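Local coordinates for COPII coat assembly protein SEC16 (Saccharomyces cerevisiae, PDB 3MZK), which takes part in initiating assembly of the COPII coat for transport vesicles leaving the endoplasmic reticulum, in selecting their cargo, and in autophagy, at residues D99-Q104 / N251-V256; V114-I119 / F301-V306; L221-V226 / V256-I261; M108-K113 / Y339-S344. One frame throughout, in Å; residues are numbered along the deposited sequence.

Contact 1. Residues D99-Q104 / N251-V256; sequences DMTIWQ and NWKSIV
Asp99 meets Lys253 in a salt bridge that spans two helix starts whose backbones stay well apart, the nearest CA atoms, those of Thr101 and Lys253, being 9.8 Å from each other. The carboxylate, on CG anti to the backbone N (chi1 -171°), divides its work between its oxygens. Asp99 OD2 takes the ammonium, 3.0 Å from Lys253 NZ, on its syn side but 33° out of the carboxylate plane. Asp99 OD1 turns back on its own chain: it accepts from Thr101 N at 2.9 Å, closing an Asx turn, and from Thr101 OG1 at 2.8 Å on its syn lone pair. Two bonds from one residue thus hold the carboxylate in place while its other oxygen faces the lysine. Past Met100, the N-cap of helix 101-111, Thr101 OG1 lies 3.7 Å from both Lys253 CE and Lys253 NZ, near but not bonded. Lys253 comes at Asp99 from the opposite direction, its chain extended beyond CG, and slides past Thr101. With an alanine in place of Lys253, the Asp99 carboxylate would probably be left without its counter-charge, and the one polar tie between the two segments lost. Within the all-helical part of this chain the bridge is partly buried: Thr101 and Val256 both touch Leu123 of helix 116-123, Trp252 packs on Ala296 and Leu300 of helix 294-303, and Met100 lies against helix 77-94.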
loop_
_atom_site.group_PDB
_atom_site.type_symbol
_atom_site.label_atom_id
_atom_site.label_comp_id
_atom_site.label_asym_id
_atom_site.label_seq_id
_atom_site.Cartn_x
_atom_site.Cartn_y
_atom_site.Cartn_z
ATOM N N ASP B 99 -6.730 13.063 38.917
ATOM C CA ASP B 99 -7.016 12.497 37.602
ATOM C C ASP B 99 -6.187 11.236 37.373
ATOM O O ASP B 99 -4.960 11.286 37.342
ATOM C CB ASP B 99 -6.736 13.527 36.507
ATOM C CG ASP B 99 -7.217 13.075 35.135
ATOM O OD1 ASP B 99 -7.165 11.857 34.846
ATOM O OD2 ASP B 99 -7.647 13.940 34.340
ATOM N N MET B 100 -6.865 10.103 37.207
ATOM C CA MET B 100 -6.188 8.813 37.162
ATOM C C MET B 100 -6.064 8.243 35.752
ATOM O O MET B 100 -5.666 7.094 35.583
ATOM C CB MET B 100 -6.921 7.818 38.058
ATOM C CG MET B 100 -7.198 8.340 39.461
ATOM S SD MET B 100 -5.709 8.498 40.454
ATOM C CE MET B 100 -5.119 6.807 40.448
ATOM N N THR B 101 -6.401 9.048 34.748
ATOM C CA THR B 101 -6.318 8.621 33.358
ATOM C C THR B 101 -4.983 7.945 33.024
ATOM O O THR B 101 -4.957 6.786 32.603
ATOM C CB THR B 101 -6.536 9.803 32.390
ATOM O OG1 THR B 101 -7.841 10.363 32.593
ATOM C CG2 THR B 101 -6.401 9.344 30.938
ATOM N N ILE B 102 -3.885 8.674 33.206
ATOM C CA ILE B 102 -2.553 8.165 32.880
ATOM C C ILE B 102 -2.197 6.913 33.677
ATOM O O ILE B 102 -1.650 5.951 33.134
ATOM C CB ILE B 102 -1.471 9.236 33.115
ATOM C CG1 ILE B 102 -1.633 10.379 32.114
ATOM C CG2 ILE B 102 -0.079 8.632 33.011
ATOM C CD1 ILE B 102 -0.804 11.589 32.450
ATOM N N TRP B 103 -2.496 6.936 34.971
ATOM C CA TRP B 103 -2.309 5.763 35.810
ATOM C C TRP B 103 -2.957 4.542 35.162
ATOM O O TRP B 103 -2.302 3.532 34.902
ATOM C CB TRP B 103 -2.931 5.992 37.189
ATOM C CG TRP B 103 -2.054 6.726 38.152
ATOM C CD1 TRP B 103 -2.289 7.948 38.713
ATOM C CD2 TRP B 103 -0.800 6.278 38.678
ATOM N NE1 TRP B 103 -1.259 8.288 39.556
ATOM C CE2 TRP B 103 -0.331 7.280 39.550
ATOM C CE3 TRP B 103 -0.029 5.127 38.494
ATOM C CZ2 TRP B 103 0.874 7.165 40.236
ATOM C CZ3 TRP B 103 1.168 5.017 39.177
ATOM C CH2 TRP B 103 1.607 6.029 40.039
ATOM N N GLN B 104 -4.253 4.656 34.895
ATOM C CA GLN B 104 -5.045 3.538 34.409
ATOM C C GLN B 104 -4.698 3.154 32.976
ATOM O O GLN B 104 -4.797 1.983 32.596
ATOM C CB GLN B 104 -6.534 3.858 34.540
ATOM C CG GLN B 104 -7.002 3.920 35.986
ATOM C CD GLN B 104 -8.347 4.595 36.146
ATOM O OE1 GLN B 104 -8.688 5.518 35.406
ATOM N NE2 GLN B 104 -9.119 4.136 37.120
ATOM N N ASN B 251 -12.582 19.881 25.721
ATOM C CA ASN B 251 -13.253 18.597 25.511
ATOM C C ASN B 251 -12.377 17.517 24.888
ATOM O O ASN B 251 -12.891 16.584 24.275
ATOM C CB ASN B 251 -14.507 18.779 24.655
ATOM C CG ASN B 251 -15.546 19.648 25.325
ATOM O OD1 ASN B 251 -16.427 19.152 26.027
ATOM N ND2 ASN B 251 -15.446 20.954 25.116
ATOM N N TRP B 252 -11.063 17.633 25.052
ATOM C CA TRP B 252 -10.135 16.716 24.398
ATOM C C TRP B 252 -10.404 15.260 24.749
ATOM O O TRP B 252 -10.199 14.368 23.930
ATOM C CB TRP B 252 -8.686 17.069 24.733
ATOM C CG TRP B 252 -8.284 16.764 26.150
ATOM C CD1 TRP B 252 -8.400 17.589 27.231
ATOM C CD2 TRP B 252 -7.689 15.554 26.634
ATOM N NE1 TRP B 252 -7.919 16.967 28.357
ATOM C CE2 TRP B 252 -7.476 15.716 28.018
ATOM C CE3 TRP B 252 -7.320 14.347 26.033
ATOM C CZ2 TRP B 252 -6.912 14.722 28.807
ATOM C CZ3 TRP B 252 -6.760 13.359 26.822
ATOM C CH2 TRP B 252 -6.560 13.552 28.191
ATOM N N LYS B 253 -10.866 15.016 25.968
ATOM C CA LYS B 253 -11.108 13.652 26.417
ATOM C C LYS B 253 -12.167 12.922 25.583
ATOM O O LYS B 253 -11.945 11.795 25.146
ATOM C CB LYS B 253 -11.479 13.635 27.896
ATOM C CG LYS B 253 -10.287 13.545 28.813
ATOM C CD LYS B 253 -10.728 13.437 30.256
ATOM C CE LYS B 253 -9.551 13.391 31.206
ATOM N NZ LYS B 253 -10.028 13.390 32.608
ATOM N N SER B 254 -13.310 13.568 25.369
ATOM C CA SER B 254 -14.397 12.966 24.604
ATOM C C SER B 254 -14.079 12.921 23.114
ATOM O O SER B 254 -14.562 12.050 22.396
ATOM C CB SER B 254 -15.708 13.718 24.845
ATOM O OG SER B 254 -15.562 15.101 24.571
ATOM N N ILE B 255 -13.266 13.868 22.656
ATOM C CA ILE B 255 -12.857 13.917 21.257
ATOM C C ILE B 255 -12.008 12.702 20.890
ATOM O O ILE B 255 -12.332 11.957 19.973
ATOM C CB ILE B 255 -12.058 15.194 20.949
ATOM C CG1 ILE B 255 -12.928 16.431 21.169
ATOM C CG2 ILE B 255 -11.531 15.157 19.531
ATOM C CD1 ILE B 255 -12.221 17.735 20.865
ATOM N N VAL B 256 -10.916 12.509 21.615
ATOM C CA VAL B 256 -10.059 11.358 21.390
ATOM C C VAL B 256 -10.854 10.064 21.552
ATOM O O VAL B 256 -10.690 9.127 20.776
ATOM C CB VAL B 256 -8.840 11.373 22.345
ATOM C CG1 VAL B 256 -7.980 10.132 22.147
ATOM C CG2 VAL B 256 -8.021 12.621 22.107
#

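Contact 2. Residues V114-I119 / F301-V306; sequences VNWKNI and FIIGNV
Ile303, near the end of helix 294-303, meets Trp116 and Ile119 of helix 116-123 in plain helix packing within the alpha-helical ACE1-like domain, just before a Schellman motif closes helix 294-303. In that motif Asn305 has a positive phi of 55°, and two backbone bonds reach back into the last turn, Asn305 N to Ile302 O and Val306 N to Phe301 O. The packed side of the contact is wholly apolar. Ile303 offers a different branch to each partner: the gamma methyl CG2, anti to the backbone N, goes to the indole, while the longer arm carries CD1 to Ile119. There the two isoleucines slide past each other in opposite directions, Ile119 CG2 lying 4.0 Å from Ile303 CD1. Leu260 of helix 252-261 touches both Trp116 and Ile119, and Leu281 of helix 275-290 touches Ile303, so the cluster is shared by four helices. Burial is uneven across it. Ile119 and Ile303 are buried, whereas Trp116 remains partly exposed, and Asn118, on the same helix as the tryptophan, is exposed. Between the tryptophan and the isoleucine the approach is made at the ring's rim, not over a face: Ile303 CG2 lies in the indole plane, 3.8 Å from Trp116 CZ3.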
loop_
_atom_site.group_PDB
_atom_site.type_symbol
_atom_site.label_atom_id
_atom_site.label_comp_id
_atom_site.label_asym_id
_atom_site.label_seq_id
_atom_site.Cartn_x
_atom_site.Cartn_y
_atom_site.Cartn_z
ATOM N N VAL B 114 -5.945 -4.479 26.855
ATOM C CA VAL B 114 -6.189 -3.186 26.233
ATOM C C VAL B 114 -6.852 -3.307 24.856
ATOM O O VAL B 114 -6.311 -3.929 23.940
ATOM C CB VAL B 114 -4.876 -2.374 26.136
ATOM C CG1 VAL B 114 -3.762 -3.237 25.572
ATOM C CG2 VAL B 114 -5.069 -1.122 25.301
ATOM N N ASN B 115 -8.041 -2.720 24.741
ATOM C CA ASN B 115 -8.748 -2.584 23.473
ATOM C C ASN B 115 -9.097 -1.114 23.278
ATOM O O ASN B 115 -9.308 -0.397 24.255
ATOM C CB ASN B 115 -10.029 -3.436 23.466
ATOM N N TRP B 116 -9.154 -0.662 22.029
ATOM C CA TRP B 116 -9.541 0.716 21.742
ATOM C C TRP B 116 -10.870 1.066 22.401
ATOM O O TRP B 116 -11.105 2.217 22.766
ATOM C CB TRP B 116 -9.634 0.963 20.240
ATOM C CG TRP B 116 -8.372 0.686 19.500
ATOM C CD1 TRP B 116 -8.187 -0.243 18.522
ATOM C CD2 TRP B 116 -7.110 1.340 19.678
ATOM N NE1 TRP B 116 -6.889 -0.206 18.072
ATOM C CE2 TRP B 116 -6.206 0.757 18.769
ATOM C CE3 TRP B 116 -6.655 2.364 20.515
ATOM C CZ2 TRP B 116 -4.876 1.162 18.672
ATOM C CZ3 TRP B 116 -5.332 2.765 20.419
ATOM C CH2 TRP B 116 -4.460 2.167 19.505
ATOM N N LYS B 117 -11.740 0.074 22.548
ATOM C CA LYS B 117 -12.995 0.275 23.253
ATOM C C LYS B 117 -12.695 0.632 24.703
ATOM O O LYS B 117 -13.195 1.627 25.231
ATOM C CB LYS B 117 -13.864 -0.983 23.185
ATOM N N ASN B 118 -11.860 -0.182 25.337
ATOM C CA ASN B 118 -11.511 0.028 26.735
ATOM C C ASN B 118 -10.836 1.373 26.967
ATOM O O ASN B 118 -11.176 2.094 27.906
ATOM C CB ASN B 118 -10.613 -1.103 27.229
ATOM C CG ASN B 118 -11.137 -2.467 26.839
ATOM O OD1 ASN B 118 -10.400 -3.301 26.314
ATOM N ND2 ASN B 118 -12.425 -2.700 27.087
ATOM N N ILE B 119 -9.877 1.708 26.109
ATOM C CA ILE B 119 -9.185 2.984 26.218
ATOM C C ILE B 119 -10.160 4.137 26.007
ATOM O O ILE B 119 -10.101 5.148 26.709
ATOM C CB ILE B 119 -8.034 3.103 25.202
ATOM C CG1 ILE B 119 -6.940 2.079 25.501
ATOM C CG2 ILE B 119 -7.452 4.500 25.234
ATOM C CD1 ILE B 119 -5.851 2.045 24.457
ATOM N N PHE B 301 0.178 10.900 23.457
ATOM C CA PHE B 301 1.454 10.318 23.035
ATOM C C PHE B 301 1.597 8.879 23.516
ATOM O O PHE B 301 2.105 8.018 22.790
ATOM C CB PHE B 301 2.637 11.156 23.540
ATOM C CG PHE B 301 2.722 12.523 22.924
ATOM C CD1 PHE B 301 2.212 12.762 21.656
ATOM C CD2 PHE B 301 3.306 13.574 23.617
ATOM C CE1 PHE B 301 2.292 14.029 21.084
ATOM C CE2 PHE B 301 3.388 14.845 23.051
ATOM C CZ PHE B 301 2.881 15.072 21.783
ATOM N N ILE B 302 1.152 8.631 24.745
ATOM C CA ILE B 302 1.146 7.286 25.311
ATOM C C ILE B 302 0.272 6.336 24.489
ATOM O O ILE B 302 0.707 5.247 24.097
ATOM C CB ILE B 302 0.643 7.305 26.762
ATOM C CG1 ILE B 302 1.662 8.008 27.661
ATOM C CG2 ILE B 302 0.387 5.895 27.258
ATOM C CD1 ILE B 302 1.111 8.432 29.010
ATOM N N ILE B 303 -0.963 6.753 24.227
ATOM C CA ILE B 303 -1.868 5.957 23.409
ATOM C C ILE B 303 -1.255 5.695 22.041
ATOM O O ILE B 303 -1.386 4.605 21.491
ATOM C CB ILE B 303 -3.222 6.654 23.222
ATOM C CG1 ILE B 303 -3.897 6.879 24.573
ATOM C CG2 ILE B 303 -4.123 5.832 22.322
ATOM C CD1 ILE B 303 -5.139 7.732 24.486
ATOM N N GLY B 304 -0.581 6.704 21.497
ATOM C CA GLY B 304 0.025 6.596 20.184
ATOM C C GLY B 304 1.327 5.827 20.196
ATOM O O GLY B 304 1.944 5.620 19.154
ATOM N N ASN B 305 1.741 5.393 21.381
ATOM C CA ASN B 305 3.025 4.721 21.561
ATOM C C ASN B 305 4.217 5.523 21.054
ATOM O O ASN B 305 5.169 4.958 20.517
ATOM C CB ASN B 305 3.019 3.333 20.920
ATOM C CG ASN B 305 2.666 2.247 21.907
ATOM O OD1 ASN B 305 1.888 2.468 22.833
ATOM N ND2 ASN B 305 3.252 1.069 21.731
ATOM N N VAL B 306 4.164 6.838 21.229
ATOM C CA VAL B 306 5.265 7.692 20.811
ATOM C C VAL B 306 6.461 7.487 21.733
ATOM O O VAL B 306 6.315 7.463 22.952
ATOM C CB VAL B 306 4.859 9.172 20.824
ATOM C CG1 VAL B 306 6.070 10.055 20.572
ATOM C CG2 VAL B 306 3.762 9.432 19.798
#

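Contact 3. Residues L221-V226 / V256-I261; sequences LLIFQV and VAAVLI
Val259 reaches toward Val226 tip to tip, part of an interface built entirely from aliphatic groups. Val226 CG1 and Val259 CG1 stand 4.1 Å apart; each is the methyl anti to its own backbone N (chi1 170° and 169°), a matching choice that turns the pair to face each other. The other methyl of Val259, CG2, looks to Leu222, whose CD2 lies 4.3 Å away. One turn aside, Ile223 stretches its delta carbon out to a residue with little to offer: Ile223 CD1 rests 4.1 Å from Ala258 CB, the long side chain making up for the short one. All these separations are ordinary van der Waals distances.

The backbones come nearest at Ile223 and Val259, with CA atoms 6.3 Å apart. The axes of the two short segments run in broadly the same direction, crossing at -42° with a closest approach of 10.2 Å. This is helix-on-helix packing inside the alpha-helical Sec23-binding domain of Sec16, between helix 214-226 and helix 252-261. Phe280 of helix 275-290 touches Leu222, Val226 and Val259, adding an aromatic group to the same apolar patch.

No hydrogen bond crosses the interface. Polar ties run elsewhere: inside each helix, and from the Ala257 carbonyl oxygen to the hydroxyl of Ser120 on helix 116-123. A further packing surface belongs to another chain, where Phe224 meets Leu184 of the second subunit and Ile261 meets Thr163 of that same neighbouring copy.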
loop_
_atom_site.group_PDB
_atom_site.type_symbol
_atom_site.label_atom_id
_atom_site.label_comp_id
_atom_site.label_asym_id
_atom_site.label_seq_id
_atom_site.Cartn_x
_atom_site.Cartn_y
_atom_site.Cartn_z
ATOM N N LEU B 221 -17.096 17.380 12.193
ATOM C CA LEU B 221 -16.072 17.757 11.232
ATOM C C LEU B 221 -14.770 17.034 11.528
ATOM O O LEU B 221 -14.154 16.464 10.630
ATOM C CB LEU B 221 -15.849 19.266 11.254
ATOM C CG LEU B 221 -14.725 19.784 10.358
ATOM C CD1 LEU B 221 -14.906 19.307 8.927
ATOM C CD2 LEU B 221 -14.674 21.296 10.415
ATOM N N LEU B 222 -14.360 17.047 12.791
ATOM C CA LEU B 222 -13.095 16.438 13.177
ATOM C C LEU B 222 -13.072 14.929 12.956
ATOM O O LEU B 222 -12.111 14.395 12.402
ATOM C CB LEU B 222 -12.759 16.755 14.633
ATOM C CG LEU B 222 -11.432 16.139 15.074
ATOM C CD1 LEU B 222 -10.479 17.212 15.543
ATOM C CD2 LEU B 222 -11.652 15.091 16.153
ATOM N N ILE B 223 -14.124 14.247 13.400
ATOM C CA ILE B 223 -14.235 12.800 13.222
ATOM C C ILE B 223 -14.096 12.383 11.761
ATOM O O ILE B 223 -13.398 11.420 11.446
ATOM C CB ILE B 223 -15.576 12.269 13.750
ATOM C CG1 ILE B 223 -15.691 12.529 15.250
ATOM C CG2 ILE B 223 -15.695 10.788 13.479
ATOM C CD1 ILE B 223 -16.972 12.029 15.856
ATOM N N PHE B 224 -14.765 13.113 10.875
ATOM C CA PHE B 224 -14.722 12.804 9.449
ATOM C C PHE B 224 -13.384 13.177 8.821
ATOM O O PHE B 224 -12.949 12.548 7.858
ATOM C CB PHE B 224 -15.879 13.486 8.709
ATOM C CG PHE B 224 -17.231 12.988 9.122
ATOM C CD1 PHE B 224 -17.468 11.628 9.267
ATOM C CD2 PHE B 224 -18.263 13.875 9.386
ATOM C CE1 PHE B 224 -18.712 11.164 9.659
ATOM C CE2 PHE B 224 -19.511 13.415 9.779
ATOM C CZ PHE B 224 -19.734 12.059 9.915
ATOM N N GLN B 225 -12.729 14.197 9.366
ATOM C CA GLN B 225 -11.417 14.600 8.869
ATOM C C GLN B 225 -10.369 13.550 9.195
ATOM O O GLN B 225 -9.530 13.219 8.361
ATOM C CB GLN B 225 -10.993 15.942 9.463
ATOM C CG GLN B 225 -11.792 17.122 8.964
ATOM C CD GLN B 225 -11.819 17.197 7.456
ATOM O OE1 GLN B 225 -10.877 16.777 6.785
ATOM N NE2 GLN B 225 -12.908 17.722 6.910
ATOM N N VAL B 226 -10.426 13.026 10.414
ATOM C CA VAL B 226 -9.425 12.080 10.889
ATOM C C VAL B 226 -9.370 10.831 10.017
ATOM O O VAL B 226 -8.291 10.389 9.621
ATOM C CB VAL B 226 -9.681 11.675 12.360
ATOM C CG1 VAL B 226 -8.790 10.505 12.763
ATOM C CG2 VAL B 226 -9.477 12.870 13.288
ATOM N N VAL B 256 -10.916 12.509 21.615
ATOM C CA VAL B 256 -10.059 11.358 21.390
ATOM C C VAL B 256 -10.854 10.064 21.552
ATOM O O VAL B 256 -10.690 9.127 20.776
ATOM C CB VAL B 256 -8.840 11.373 22.345
ATOM C CG1 VAL B 256 -7.980 10.132 22.147
ATOM C CG2 VAL B 256 -8.021 12.621 22.107
ATOM N N ALA B 257 -11.724 10.025 22.557
ATOM C CA ALA B 257 -12.538 8.840 22.826
ATOM C C ALA B 257 -13.435 8.496 21.642
ATOM O O ALA B 257 -13.629 7.325 21.324
ATOM C CB ALA B 257 -13.367 9.031 24.093
ATOM N N ALA B 258 -13.973 9.522 20.993
ATOM C CA ALA B 258 -14.808 9.330 19.816
ATOM C C ALA B 258 -14.009 8.696 18.686
ATOM O O ALA B 258 -14.476 7.763 18.030
ATOM C CB ALA B 258 -15.412 10.647 19.362
ATOM N N VAL B 259 -12.801 9.204 18.464
ATOM C CA VAL B 259 -11.944 8.678 17.410
ATOM C C VAL B 259 -11.585 7.216 17.654
ATOM O O VAL B 259 -11.728 6.379 16.765
ATOM C CB VAL B 259 -10.656 9.508 17.257
ATOM C CG1 VAL B 259 -9.670 8.797 16.348
ATOM C CG2 VAL B 259 -10.982 10.891 16.722
ATOM N N LEU B 260 -11.134 6.909 18.864
ATOM C CA LEU B 260 -10.691 5.554 19.185
ATOM C C LEU B 260 -11.807 4.522 19.034
ATOM O O LEU B 260 -11.588 3.428 18.516
ATOM C CB LEU B 260 -10.090 5.494 20.596
ATOM C CG LEU B 260 -8.844 6.354 20.818
ATOM C CD1 LEU B 260 -8.323 6.206 22.238
ATOM C CD2 LEU B 260 -7.755 6.016 19.807
ATOM N N ILE B 261 -13.005 4.879 19.484
ATOM C CA ILE B 261 -14.120 3.939 19.497
ATOM C C ILE B 261 -14.645 3.676 18.091
ATOM O O ILE B 261 -15.415 2.746 17.878
ATOM C CB ILE B 261 -15.270 4.432 20.401
ATOM C CG1 ILE B 261 -16.081 3.249 20.929
ATOM C CG2 ILE B 261 -16.146 5.426 19.662
ATOM C CD1 ILE B 261 -17.102 3.637 21.986
#

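Contact 4. Residues M108-K113 / Y339-S344; sequences MKLNDK and YEYIFS
Ile342 crosses Lys109 at about a right angle where helix 330-344 packs on the last turn of helix 101-111, a helix-helix contact of the alpha-helical ACE1-like domain. From CB, which points toward the opposite helix, the isoleucine divides. Its CG2 branch lies 4.0 Å from Lys109 NZ and 4.1 Å from Lys109 O, a methyl beside polar atoms without bonding to them. The other branch runs through CG1, which is anti to the carbonyl carbon (chi1 -68°), and ends in CD1, set 3.7 Å from Lys109 CB and 4.0 Å from Leu110 N, so the tip touches the lysine's CB and also lies near the backbone of the next residue. The lysine's own chain bends at chi3 and chi4, and its ammonium is hydrogen-bonded to Asn305. A glycine in place of Ile342 is likely to leave a gap beside Lys109 CB and the Leu110 backbone. Leu110 also packs on Leu80 and Met84 of helix 77-94. Toward the partner helix it crosses Tyr341 obliquely and meets the edge of the phenol ring, with Leu110 CD1 in the ring plane, 3.8 Å from Tyr341 CD2.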
loop_
_atom_site.group_PDB
_atom_site.type_symbol
_atom_site.label_atom_id
_atom_site.label_comp_id
_atom_site.label_asym_id
_atom_site.label_seq_id
_atom_site.Cartn_x
_atom_site.Cartn_y
_atom_site.Cartn_z
ATOM N N MET B 108 -3.464 -0.624 31.788
ATOM C CA MET B 108 -4.006 -1.390 30.666
ATOM C C MET B 108 -2.900 -1.908 29.759
ATOM O O MET B 108 -2.808 -3.108 29.498
ATOM C CB MET B 108 -4.956 -0.537 29.824
ATOM C CG MET B 108 -6.262 -0.175 30.486
ATOM S SD MET B 108 -7.320 0.696 29.319
ATOM C CE MET B 108 -7.309 -0.461 27.957
ATOM N N LYS B 109 -2.072 -0.991 29.268
ATOM C CA LYS B 109 -1.039 -1.339 28.306
ATOM C C LYS B 109 -0.068 -2.339 28.911
ATOM O O LYS B 109 0.584 -3.104 28.203
ATOM C CB LYS B 109 -0.310 -0.081 27.839
ATOM C CG LYS B 109 -1.229 0.951 27.198
ATOM C CD LYS B 109 -0.469 2.209 26.794
ATOM C CE LYS B 109 -0.007 2.162 25.347
ATOM N NZ LYS B 109 0.991 1.092 25.089
ATOM N N LEU B 110 0.013 -2.339 30.232
ATOM C CA LEU B 110 0.886 -3.268 30.928
ATOM C C LEU B 110 0.298 -4.677 30.914
ATOM O O LEU B 110 1.019 -5.659 31.055
ATOM C CB LEU B 110 1.114 -2.794 32.366
ATOM C CG LEU B 110 1.948 -3.707 33.261
ATOM C CD1 LEU B 110 3.353 -3.852 32.711
ATOM C CD2 LEU B 110 1.978 -3.167 34.676
ATOM N N ASN B 111 -1.015 -4.767 30.723
ATOM C CA ASN B 111 -1.734 -6.030 30.874
ATOM C C ASN B 111 -1.991 -6.781 29.575
ATOM O O ASN B 111 -2.251 -7.986 29.589
ATOM C CB ASN B 111 -3.086 -5.786 31.552
ATOM C CG ASN B 111 -2.951 -5.228 32.954
ATOM O OD1 ASN B 111 -1.935 -5.428 33.620
ATOM N ND2 ASN B 111 -3.984 -4.530 33.414
ATOM N N ASP B 112 -1.945 -6.051 28.464
ATOM C CA ASP B 112 -2.487 -6.530 27.198
ATOM C C ASP B 112 -3.994 -6.735 27.332
ATOM O O ASP B 112 -4.628 -7.357 26.478
ATOM C CB ASP B 112 -1.790 -7.808 26.726
ATOM C CG ASP B 112 -0.353 -7.565 26.310
ATOM O OD1 ASP B 112 0.433 -7.065 27.144
ATOM O OD2 ASP B 112 -0.012 -7.861 25.145
ATOM N N LYS B 113 -4.552 -6.211 28.421
ATOM C CA LYS B 113 -5.995 -6.135 28.608
ATOM C C LYS B 113 -6.492 -4.825 28.016
ATOM O O LYS B 113 -7.347 -4.149 28.590
ATOM C CB LYS B 113 -6.352 -6.198 30.092
ATOM C CG LYS B 113 -6.200 -7.577 30.714
ATOM C CD LYS B 113 -6.440 -7.536 32.218
ATOM C CE LYS B 113 -7.826 -7.007 32.553
ATOM N NZ LYS B 113 -8.026 -6.895 34.024
ATOM N N TYR B 339 6.330 3.015 31.354
ATOM C CA TYR B 339 6.163 3.193 29.918
ATOM C C TYR B 339 7.326 2.545 29.176
ATOM O O TYR B 339 7.143 1.968 28.106
ATOM C CB TYR B 339 6.071 4.682 29.585
ATOM C CG TYR B 339 5.648 4.998 28.171
ATOM C CD1 TYR B 339 4.468 4.479 27.644
ATOM C CD2 TYR B 339 6.410 5.844 27.369
ATOM C CE1 TYR B 339 4.067 4.775 26.346
ATOM C CE2 TYR B 339 6.018 6.148 26.071
ATOM C CZ TYR B 339 4.844 5.610 25.567
ATOM O OH TYR B 339 4.449 5.905 24.283
ATOM N N GLU B 340 8.520 2.625 29.753
ATOM C CA GLU B 340 9.690 2.002 29.141
ATOM C C GLU B 340 9.572 0.485 29.176
ATOM O O GLU B 340 9.837 -0.195 28.181
ATOM C CB GLU B 340 10.967 2.434 29.854
ATOM C CG GLU B 340 12.235 1.871 29.241
ATOM C CD GLU B 340 13.465 2.195 30.064
ATOM O OE1 GLU B 340 13.418 2.000 31.297
ATOM O OE2 GLU B 340 14.475 2.650 29.484
ATOM N N TYR B 341 9.173 -0.043 30.329
ATOM C CA TYR B 341 8.993 -1.480 30.482
ATOM C C TYR B 341 8.037 -2.020 29.424
ATOM O O TYR B 341 8.265 -3.086 28.864
ATOM C CB TYR B 341 8.481 -1.811 31.883
ATOM C CG TYR B 341 8.348 -3.292 32.153
ATOM C CD1 TYR B 341 9.474 -4.094 32.281
ATOM C CD2 TYR B 341 7.096 -3.888 32.285
ATOM C CE1 TYR B 341 9.361 -5.449 32.529
ATOM C CE2 TYR B 341 6.973 -5.244 32.538
ATOM C CZ TYR B 341 8.111 -6.018 32.658
ATOM O OH TYR B 341 8.001 -7.366 32.907
ATOM N N ILE B 342 6.970 -1.276 29.154
ATOM C CA ILE B 342 5.976 -1.693 28.169
ATOM C C ILE B 342 6.595 -1.843 26.775
ATOM O O ILE B 342 6.323 -2.812 26.063
ATOM C CB ILE B 342 4.785 -0.715 28.130
ATOM C CG1 ILE B 342 3.989 -0.805 29.433
ATOM C CG2 ILE B 342 3.887 -1.008 26.951
ATOM C CD1 ILE B 342 2.957 0.281 29.587
ATOM N N PHE B 343 7.438 -0.887 26.396
ATOM C CA PHE B 343 8.167 -0.966 25.134
ATOM C C PHE B 343 9.119 -2.150 25.126
ATOM O O PHE B 343 9.505 -2.635 24.067
ATOM C CB PHE B 343 8.987 0.305 24.905
ATOM C CG PHE B 343 8.229 1.417 24.248
ATOM C CD1 PHE B 343 8.704 1.995 23.081
ATOM C CD2 PHE B 343 7.048 1.891 24.795
ATOM C CE1 PHE B 343 8.014 3.027 22.464
ATOM C CE2 PHE B 343 6.354 2.922 24.190
ATOM C CZ PHE B 343 6.841 3.492 23.021
ATOM N N SER B 344 9.513 -2.605 26.310
ATOM C CA SER B 344 10.569 -3.607 26.416
ATOM C C SER B 344 10.112 -4.974 25.933
ATOM O O SER B 344 10.929 -5.807 25.547
ATOM C CB SER B 344 11.107 -3.698 27.849
ATOM O OG SER B 344 10.242 -4.455 28.675
#

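Contacts 1 and 4 use the two ends of helix 101-111, their centres about 18 Å apart; contact 2 follows on the next helix, 116-123, and contact 3 shares helix 252-261 and Val256 with contact 1. Contact 3 is nested within the loop closed by contact 2, itself nested inside contact 4, whereas contact 1 crosses the other three. Contacts 2 and 4, about 10 Å between centres, are joined by probable hydrogen bonds, among them one from Tyr339 OH to Val306 O. Contacts 3 and 4 lie farthest apart, about 25 Å between centres. Contacts 1, 2 and 4 tie helices 101-111 and 116-123 to later helices, while contact 3 joins two of the later helices to each other.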